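Side-chain contacts in polymerase X (Deinococcus radiodurans, PDB 2W9M), which probably catalyses DNA synthesis from deoxyribonucleoside triphosphates, and carries a zinc-binding PHP domain beside its family X polymerase parts: residues 91-96 with 337-342; 96-101 with 462-467; 349-352 with 358-361. All coordinates share one frame; numbering follows the deposited sequence.

Contact 1 (91-96 with 337-342). With ZN (zinc ion), chain C.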
loop_
_atom_site.group_PDB
_atom_site.type_symbol
_atom_site.label_atom_id
_atom_site.label_comp_id
_atom_site.label_asym_id
_atom_site.label_seq_id
_atom_site.Cartn_x
_atom_site.Cartn_y
_atom_site.Cartn_z
ATOM N N GLN A 91 7.659 12.555 -1.324
ATOM C CA GLN A 91 8.453 11.964 -0.251
ATOM C C GLN A 91 7.600 11.386 0.869
ATOM O O GLN A 91 7.947 10.360 1.462
ATOM C CB GLN A 91 9.423 12.994 0.317
ATOM C CG GLN A 91 10.427 13.496 -0.698
ATOM C CD GLN A 91 11.308 14.578 -0.135
ATOM O OE1 GLN A 91 11.473 14.684 1.078
ATOM N NE2 GLN A 91 11.877 15.397 -1.012
ATOM N N LEU A 92 6.484 12.050 1.157
ATOM C CA LEU A 92 5.627 11.655 2.267
ATOM C C LEU A 92 4.851 10.366 1.991
ATOM O O LEU A 92 4.558 10.042 0.839
ATOM C CB LEU A 92 4.673 12.796 2.625
ATOM C CG LEU A 92 5.357 14.026 3.232
ATOM C CD1 LEU A 92 4.357 15.149 3.442
ATOM C CD2 LEU A 92 6.064 13.677 4.543
ATOM N N PRO A 93 4.531 9.616 3.058
ATOM C CA PRO A 93 3.760 8.375 2.954
ATOM C C PRO A 93 2.349 8.661 2.459
ATOM O O PRO A 93 1.801 9.710 2.784
ATOM C CB PRO A 93 3.704 7.873 4.399
ATOM C CG PRO A 93 4.804 8.581 5.109
ATOM C CD PRO A 93 4.915 9.911 4.448
ATOM N N PRO A 94 1.766 7.734 1.686
ATOM C CA PRO A 94 0.420 7.877 1.121
ATOM C C PRO A 94 -0.634 8.191 2.179
ATOM O O PRO A 94 -1.483 9.051 1.960
ATOM C CB PRO A 94 0.153 6.497 0.519
ATOM C CG PRO A 94 1.501 5.964 0.204
ATOM C CD PRO A 94 2.395 6.462 1.297
ATOM N N GLY A 95 -0.577 7.496 3.309
ATOM C CA GLY A 95 -1.553 7.680 4.366
ATOM C C GLY A 95 -1.465 9.034 5.047
ATOM O O GLY A 95 -2.462 9.546 5.550
ATOM N N LEU A 96 -0.271 9.615 5.074
ATOM C CA LEU A 96 -0.102 10.937 5.654
ATOM C C LEU A 96 -0.680 11.993 4.723
ATOM O O LEU A 96 -1.316 12.947 5.174
ATOM C CB LEU A 96 1.369 11.232 5.930
ATOM C CG LEU A 96 1.631 12.554 6.656
ATOM C CD1 LEU A 96 1.415 12.379 8.147
ATOM C CD2 LEU A 96 3.038 13.040 6.379
ATOM N N TRP A 337 13.347 7.556 13.442
ATOM C CA TRP A 337 14.544 8.143 12.836
ATOM C C TRP A 337 14.226 8.888 11.540
ATOM O O TRP A 337 14.871 9.882 11.206
ATOM C CB TRP A 337 15.590 7.060 12.548
ATOM C CG TRP A 337 16.277 6.553 13.764
ATOM C CD1 TRP A 337 15.868 5.535 14.576
ATOM C CD2 TRP A 337 17.502 7.039 14.316
ATOM N NE1 TRP A 337 16.764 5.356 15.600
ATOM C CE2 TRP A 337 17.778 6.271 15.465
ATOM C CE3 TRP A 337 18.397 8.050 13.952
ATOM C CZ2 TRP A 337 18.907 6.483 16.254
ATOM C CZ3 TRP A 337 19.520 8.261 14.738
ATOM C CH2 TRP A 337 19.764 7.481 15.873
ATOM N N SER A 338 13.237 8.392 10.805
ATOM C CA SER A 338 12.860 8.970 9.523
ATOM C C SER A 338 11.488 9.640 9.638
ATOM O O SER A 338 11.310 10.595 10.399
ATOM C CB SER A 338 12.823 7.872 8.456
ATOM O OG SER A 338 13.000 8.402 7.159
ATOM N N ASP A 339 10.518 9.125 8.887
ATOM C CA ASP A 339 9.155 9.624 8.958
ATOM C C ASP A 339 8.184 8.567 9.484
ATOM O O ASP A 339 7.000 8.599 9.176
ATOM C CB ASP A 339 8.697 10.160 7.599
ATOM C CG ASP A 339 8.636 9.083 6.530
ATOM O OD1 ASP A 339 9.174 7.978 6.758
ATOM O OD2 ASP A 339 8.049 9.342 5.455
ATOM N N GLY A 340 8.692 7.638 10.286
ATOM C CA GLY A 340 7.849 6.659 10.950
ATOM C C GLY A 340 7.290 7.203 12.251
ATOM O O GLY A 340 7.627 8.316 12.663
ATOM N N GLY A 341 6.435 6.424 12.904
ATOM C CA GLY A 341 5.792 6.871 14.127
ATOM C C GLY A 341 6.170 6.076 15.364
ATOM O O GLY A 341 5.699 6.362 16.465
ATOM N N ALA A 342 7.016 5.070 15.184
ATOM C CA ALA A 342 7.442 4.226 16.289
ATOM C C ALA A 342 8.958 4.047 16.288
ATOM O O ALA A 342 9.614 4.242 15.266
ATOM C CB ALA A 342 6.742 2.875 16.221
HETATM ZN ZN ZN C . 8.475 7.376 4.363
#

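Contact 2 (96-101 with 462-467)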
loop_
_atom_site.group_PDB
_atom_site.type_symbol
_atom_site.label_atom_id
_atom_site.label_comp_id
_atom_site.label_asym_id
_atom_site.label_seq_id
_atom_site.Cartn_x
_atom_site.Cartn_y
_atom_site.Cartn_z
ATOM N N LEU A 96 -0.271 9.615 5.074
ATOM C CA LEU A 96 -0.102 10.937 5.654
ATOM C C LEU A 96 -0.680 11.993 4.723
ATOM O O LEU A 96 -1.316 12.947 5.174
ATOM C CB LEU A 96 1.369 11.232 5.930
ATOM C CG LEU A 96 1.631 12.554 6.656
ATOM C CD1 LEU A 96 1.415 12.379 8.147
ATOM C CD2 LEU A 96 3.038 13.040 6.379
ATOM N N LEU A 97 -0.452 11.824 3.423
ATOM C CA LEU A 97 -1.024 12.719 2.418
ATOM C C LEU A 97 -2.545 12.729 2.519
ATOM O O LEU A 97 -3.187 13.742 2.244
ATOM C CB LEU A 97 -0.600 12.294 1.010
ATOM C CG LEU A 97 0.900 12.357 0.719
ATOM C CD1 LEU A 97 1.184 11.939 -0.720
ATOM C CD2 LEU A 97 1.430 13.755 1.005
ATOM N N ASP A 98 -3.111 11.591 2.916
ATOM C CA ASP A 98 -4.549 11.459 3.106
ATOM C C ASP A 98 -5.040 12.222 4.331
ATOM O O ASP A 98 -5.996 12.993 4.245
ATOM C CB ASP A 98 -4.935 9.989 3.230
ATOM C CG ASP A 98 -5.046 9.298 1.882
ATOM O OD1 ASP A 98 -5.143 10.004 0.850
ATOM O OD2 ASP A 98 -5.045 8.048 1.855
ATOM N N LEU A 99 -4.385 11.999 5.467
ATOM C CA LEU A 99 -4.741 12.675 6.712
ATOM C C LEU A 99 -4.673 14.192 6.555
ATOM O O LEU A 99 -5.445 14.919 7.177
ATOM C CB LEU A 99 -3.828 12.226 7.857
ATOM C CG LEU A 99 -3.874 10.749 8.250
ATOM C CD1 LEU A 99 -3.081 10.521 9.533
ATOM C CD2 LEU A 99 -5.315 10.288 8.415
ATOM N N LEU A 100 -3.745 14.659 5.723
ATOM C CA LEU A 100 -3.586 16.088 5.463
ATOM C C LEU A 100 -4.774 16.653 4.686
ATOM O O LEU A 100 -4.873 17.862 4.479
ATOM C CB LEU A 100 -2.286 16.360 4.702
ATOM C CG LEU A 100 -0.984 16.150 5.472
ATOM C CD1 LEU A 100 0.196 16.180 4.522
ATOM C CD2 LEU A 100 -0.831 17.199 6.541
ATOM N N GLY A 101 -5.673 15.773 4.258
ATOM C CA GLY A 101 -6.861 16.187 3.533
ATOM C C GLY A 101 -8.126 16.094 4.367
ATOM O O GLY A 101 -9.213 16.439 3.900
ATOM N N LEU A 462 -2.323 4.664 -5.702
ATOM C CA LEU A 462 -3.721 4.393 -6.029
ATOM C C LEU A 462 -4.674 5.501 -5.567
ATOM O O LEU A 462 -4.672 5.882 -4.398
ATOM C CB LEU A 462 -4.174 3.050 -5.447
ATOM C CG LEU A 462 -3.806 1.757 -6.178
ATOM C CD1 LEU A 462 -3.395 2.068 -7.603
ATOM C CD2 LEU A 462 -2.703 0.995 -5.470
ATOM N N LEU A 463 -5.489 5.998 -6.497
ATOM C CA LEU A 463 -6.522 6.997 -6.211
ATOM C C LEU A 463 -5.978 8.405 -5.991
ATOM O O LEU A 463 -6.714 9.289 -5.556
ATOM C CB LEU A 463 -7.383 6.582 -5.012
ATOM C CG LEU A 463 -8.131 5.253 -5.107
ATOM C CD1 LEU A 463 -8.913 4.991 -3.832
ATOM C CD2 LEU A 463 -9.053 5.238 -6.309
ATOM N N ARG A 464 -4.699 8.617 -6.286
ATOM C CA ARG A 464 -4.090 9.932 -6.097
ATOM C C ARG A 464 -3.298 10.409 -7.314
ATOM O O ARG A 464 -3.537 11.497 -7.832
ATOM C CB ARG A 464 -3.207 9.938 -4.844
ATOM C CG ARG A 464 -2.410 11.223 -4.651
ATOM C CD ARG A 464 -1.741 11.272 -3.282
ATOM N NE ARG A 464 -2.725 11.300 -2.208
ATOM C CZ ARG A 464 -3.252 12.415 -1.715
ATOM N NH1 ARG A 464 -2.883 13.593 -2.197
ATOM N NH2 ARG A 464 -4.147 12.354 -0.739
ATOM N N ARG A 465 -2.350 9.592 -7.762
ATOM C CA ARG A 465 -1.525 9.922 -8.920
ATOM C C ARG A 465 -1.010 8.650 -9.588
ATOM O O ARG A 465 -0.616 7.706 -8.909
ATOM C CB ARG A 465 -0.326 10.777 -8.495
ATOM C CG ARG A 465 0.620 10.049 -7.547
ATOM C CD ARG A 465 2.075 10.183 -7.968
ATOM N NE ARG A 465 2.819 11.089 -7.104
ATOM C CZ ARG A 465 3.544 10.698 -6.060
ATOM N NH1 ARG A 465 3.625 9.413 -5.745
ATOM N NH2 ARG A 465 4.193 11.595 -5.331
ATOM N N PRO A 466 -1.020 8.617 -10.927
ATOM C CA PRO A 466 -0.389 7.518 -11.666
ATOM C C PRO A 466 1.121 7.530 -11.448
ATOM O O PRO A 466 1.653 8.510 -10.927
ATOM C CB PRO A 466 -0.705 7.862 -13.125
ATOM C CG PRO A 466 -0.972 9.348 -13.102
ATOM C CD PRO A 466 -1.730 9.533 -11.833
ATOM N N GLY A 467 1.802 6.458 -11.840
ATOM C CA GLY A 467 3.246 6.399 -11.719
ATOM C C GLY A 467 3.910 7.272 -12.764
ATOM O O GLY A 467 3.250 7.748 -13.690
#

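Contact 3 (349-352 with 358-361)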
loop_
_atom_site.group_PDB
_atom_site.type_symbol
_atom_site.label_atom_id
_atom_site.label_comp_id
_atom_site.label_asym_id
_atom_site.label_seq_id
_atom_site.Cartn_x
_atom_site.Cartn_y
_atom_site.Cartn_z
ATOM N N GLU A 349 9.586 -5.550 18.050
ATOM C CA GLU A 349 8.645 -6.260 18.915
ATOM C C GLU A 349 7.357 -6.570 18.165
ATOM O O GLU A 349 6.806 -7.661 18.286
ATOM C CB GLU A 349 8.309 -5.438 20.166
ATOM C CG GLU A 349 9.027 -5.861 21.440
ATOM C CD GLU A 349 10.222 -4.984 21.764
ATOM O OE1 GLU A 349 10.139 -4.197 22.735
ATOM O OE2 GLU A 349 11.241 -5.076 21.045
ATOM N N ALA A 350 6.880 -5.600 17.391
ATOM C CA ALA A 350 5.647 -5.765 16.630
ATOM C C ALA A 350 5.743 -6.903 15.610
ATOM O O ALA A 350 4.805 -7.696 15.476
ATOM C CB ALA A 350 5.258 -4.460 15.946
ATOM N N THR A 351 6.863 -6.994 14.892
ATOM C CA THR A 351 6.982 -8.024 13.858
ATOM C C THR A 351 7.076 -9.413 14.479
ATOM O O THR A 351 6.759 -10.409 13.834
ATOM C CB THR A 351 8.180 -7.798 12.898
ATOM O OG1 THR A 351 9.281 -8.622 13.287
ATOM C CG2 THR A 351 8.609 -6.349 12.878
ATOM N N LEU A 352 7.501 -9.471 15.737
ATOM C CA LEU A 352 7.596 -10.739 16.452
ATOM C C LEU A 352 6.233 -11.223 16.943
ATOM O O LEU A 352 5.926 -12.410 16.850
ATOM C CB LEU A 352 8.573 -10.638 17.625
ATOM C CG LEU A 352 10.070 -10.706 17.307
ATOM C CD1 LEU A 352 10.888 -10.683 18.587
ATOM C CD2 LEU A 352 10.392 -11.950 16.506
ATOM N N PHE A 358 12.245 -11.680 11.706
ATOM C CA PHE A 358 13.156 -10.549 11.872
ATOM C C PHE A 358 12.675 -9.276 11.172
ATOM O O PHE A 358 11.838 -9.326 10.272
ATOM C CB PHE A 358 14.583 -10.919 11.429
ATOM C CG PHE A 358 14.739 -11.101 9.941
ATOM C CD1 PHE A 358 14.421 -12.308 9.337
ATOM C CD2 PHE A 358 15.217 -10.069 9.148
ATOM C CE1 PHE A 358 14.568 -12.480 7.967
ATOM C CE2 PHE A 358 15.367 -10.234 7.778
ATOM C CZ PHE A 358 15.039 -11.439 7.190
ATOM N N LEU A 359 13.208 -8.138 11.609
ATOM C CA LEU A 359 12.808 -6.837 11.082
ATOM C C LEU A 359 13.886 -6.238 10.194
ATOM O O LEU A 359 15.067 -6.267 10.525
ATOM C CB LEU A 359 12.502 -5.863 12.222
ATOM C CG LEU A 359 12.226 -4.408 11.828
ATOM C CD1 LEU A 359 10.806 -4.235 11.303
ATOM C CD2 LEU A 359 12.467 -3.487 13.011
ATOM N N GLY A 360 13.463 -5.684 9.066
ATOM C CA GLY A 360 14.365 -4.991 8.172
ATOM C C GLY A 360 14.203 -3.489 8.271
ATOM O O GLY A 360 13.192 -2.921 7.855
ATOM N N THR A 361 15.210 -2.846 8.839
ATOM C CA THR A 361 15.265 -1.396 8.942
ATOM C C THR A 361 15.495 -0.781 7.564
ATOM O O THR A 361 16.210 -1.353 6.747
ATOM C CB THR A 361 16.409 -0.989 9.895
ATOM O OG1 THR A 361 15.917 -0.982 11.241
ATOM C CG2 THR A 361 16.959 0.383 9.541
#

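Contact 1 (91-96 with 337-342)
P93 and D339 approach each other from opposite directions, CG and CD of the proline ring meeting a carboxylate that is already holding zinc. P93 CD lies 3.3 Å from D339 OD2 and P93 CG 3.4 Å from the same oxygen, so two ring methylenes lean on one oxygen. Both oxygens bind the metal, unequally: OD2 of D339 sits 2.3 Å from the zinc ion and OD1 of D339 2.6 Å, so the oxygen under the proline is also the shorter zinc ligand. The first torsion of D339 (chi1 64°) sets CG between the backbone N and the carbonyl carbon, which turns the carboxylate toward the metal and the proline together. P93 CG comes within 3.9 Å of the zinc ion without binding it. P93 is the N-cap residue of helix 94-99, and its ring also touches H518 and W114. H364 and H518 complete this zinc site, while W114 from helix 107-115 donates its NE1 hydrogen to the backbone O of D339. The contact therefore lays the start of helix 94-99, from the polymerase X region, over a metal site in the loop after strand 329-333 of the PHP domain. Chemically it is one-sided: the aspartate gives both oxygens to the zinc ion, and the proline ring, with only C-H groups to offer, covers one of them without competing as a ligand.

Contact 2 (96-101 with 462-467)
A single arginine spans this contact, R464 using the edge of its guanidinium on D98 and a face on L97. It reaches from a loop of the PHP domain to helix 94-99, whose last residues fall in a predicted helix-hairpin-helix DNA-binding motif. In the salt bridge R464 NH2 donates to D98 OD1 at 3.0 Å, nearly straight at 163°. The carboxylate oxygen lies almost in the guanidinium plane, but the arginine meets OD1 on its anti side, somewhat out of the carboxylate plane, and the two flat groups are twisted 48° apart. With that approach and that twist, the bridge rests on one oxygen and one nitrogen rather than a paired, two-pronged fit. The side chains of D98 and R464 slide past each other in opposite directions. A bend at chi3 (-64°) in an otherwise extended R464 chain brings the guanidinium over L97. There L97 CB sits over the centre of the group, 3.8 Å from R464 CZ. Were D98 an alanine, R464 would probably lose its charged mate in this contact and its guanidinium would be freer to turn over L97. R464 lies at the surface and also touches a crystal neighbour, so its pose may owe something to the lattice. Nearer the backbone of R464, the methyl L97 CD1 rests 3.9 Å from R464 CD.

Contact 3 (349-352 with 358-361)
This is a buried, nonpolar helix-to-strand contact within one beta-alpha-beta unit, in which strand 329-333 is followed by helix 344-353 and strand 358-364 of the PHP domain. Both segments come from the first part of that domain, whose parallel strands and covering helices are consistent with the distorted beta-alpha barrel known for PHP proteins. T351 on the helix and L359 on the strand both point at the other segment, and their side chains cross at about a right angle. The methyl CG2 of T351 does the touching: it lies 3.4 Å from L359 CD1, a close approach for two methyls, and 4.0 Å from L359 CB. L359 presents that methyl with its CG anti to the backbone N (chi1 173°). The other branch of the threonine is turned to the strand backbone, OG1 of T351 standing 4.0 Å from F358 O. The CB of F358 points away from the helix, and its side chain packs on P395 and V397. L359 also rests on M347 and A348, an earlier part of the same helix, and T351 on L523. Backbone bonds tie F358 to R328 and M330 and L359 to P395 and V397, so strand 358-364 runs between strands 329-333 and 396-403 with helix 344-353 laid over one side.

How the contacts relate
From the N terminus, the first segments met are 91-96 and 96-101, which share L96 of helix 94-99; the start of that helix serves contact 1, its following residues serve contact 2, and the two touch where L92 packs on L97. Contact 1 closes a loop of about 240 residues when the chain arrives at 337-342. Contact 3 closes a short loop of five residues between 352 and 358. Contact 2 closes last, at 462-467, so it crosses contact 1 and encloses contact 3. Contacts 1 and 2, with centres about 13 Å apart, dock helix 94-99 on two loops of the PHP domain, whereas contact 3, its centre about 17 Å from that of contact 1, packs that domain internally.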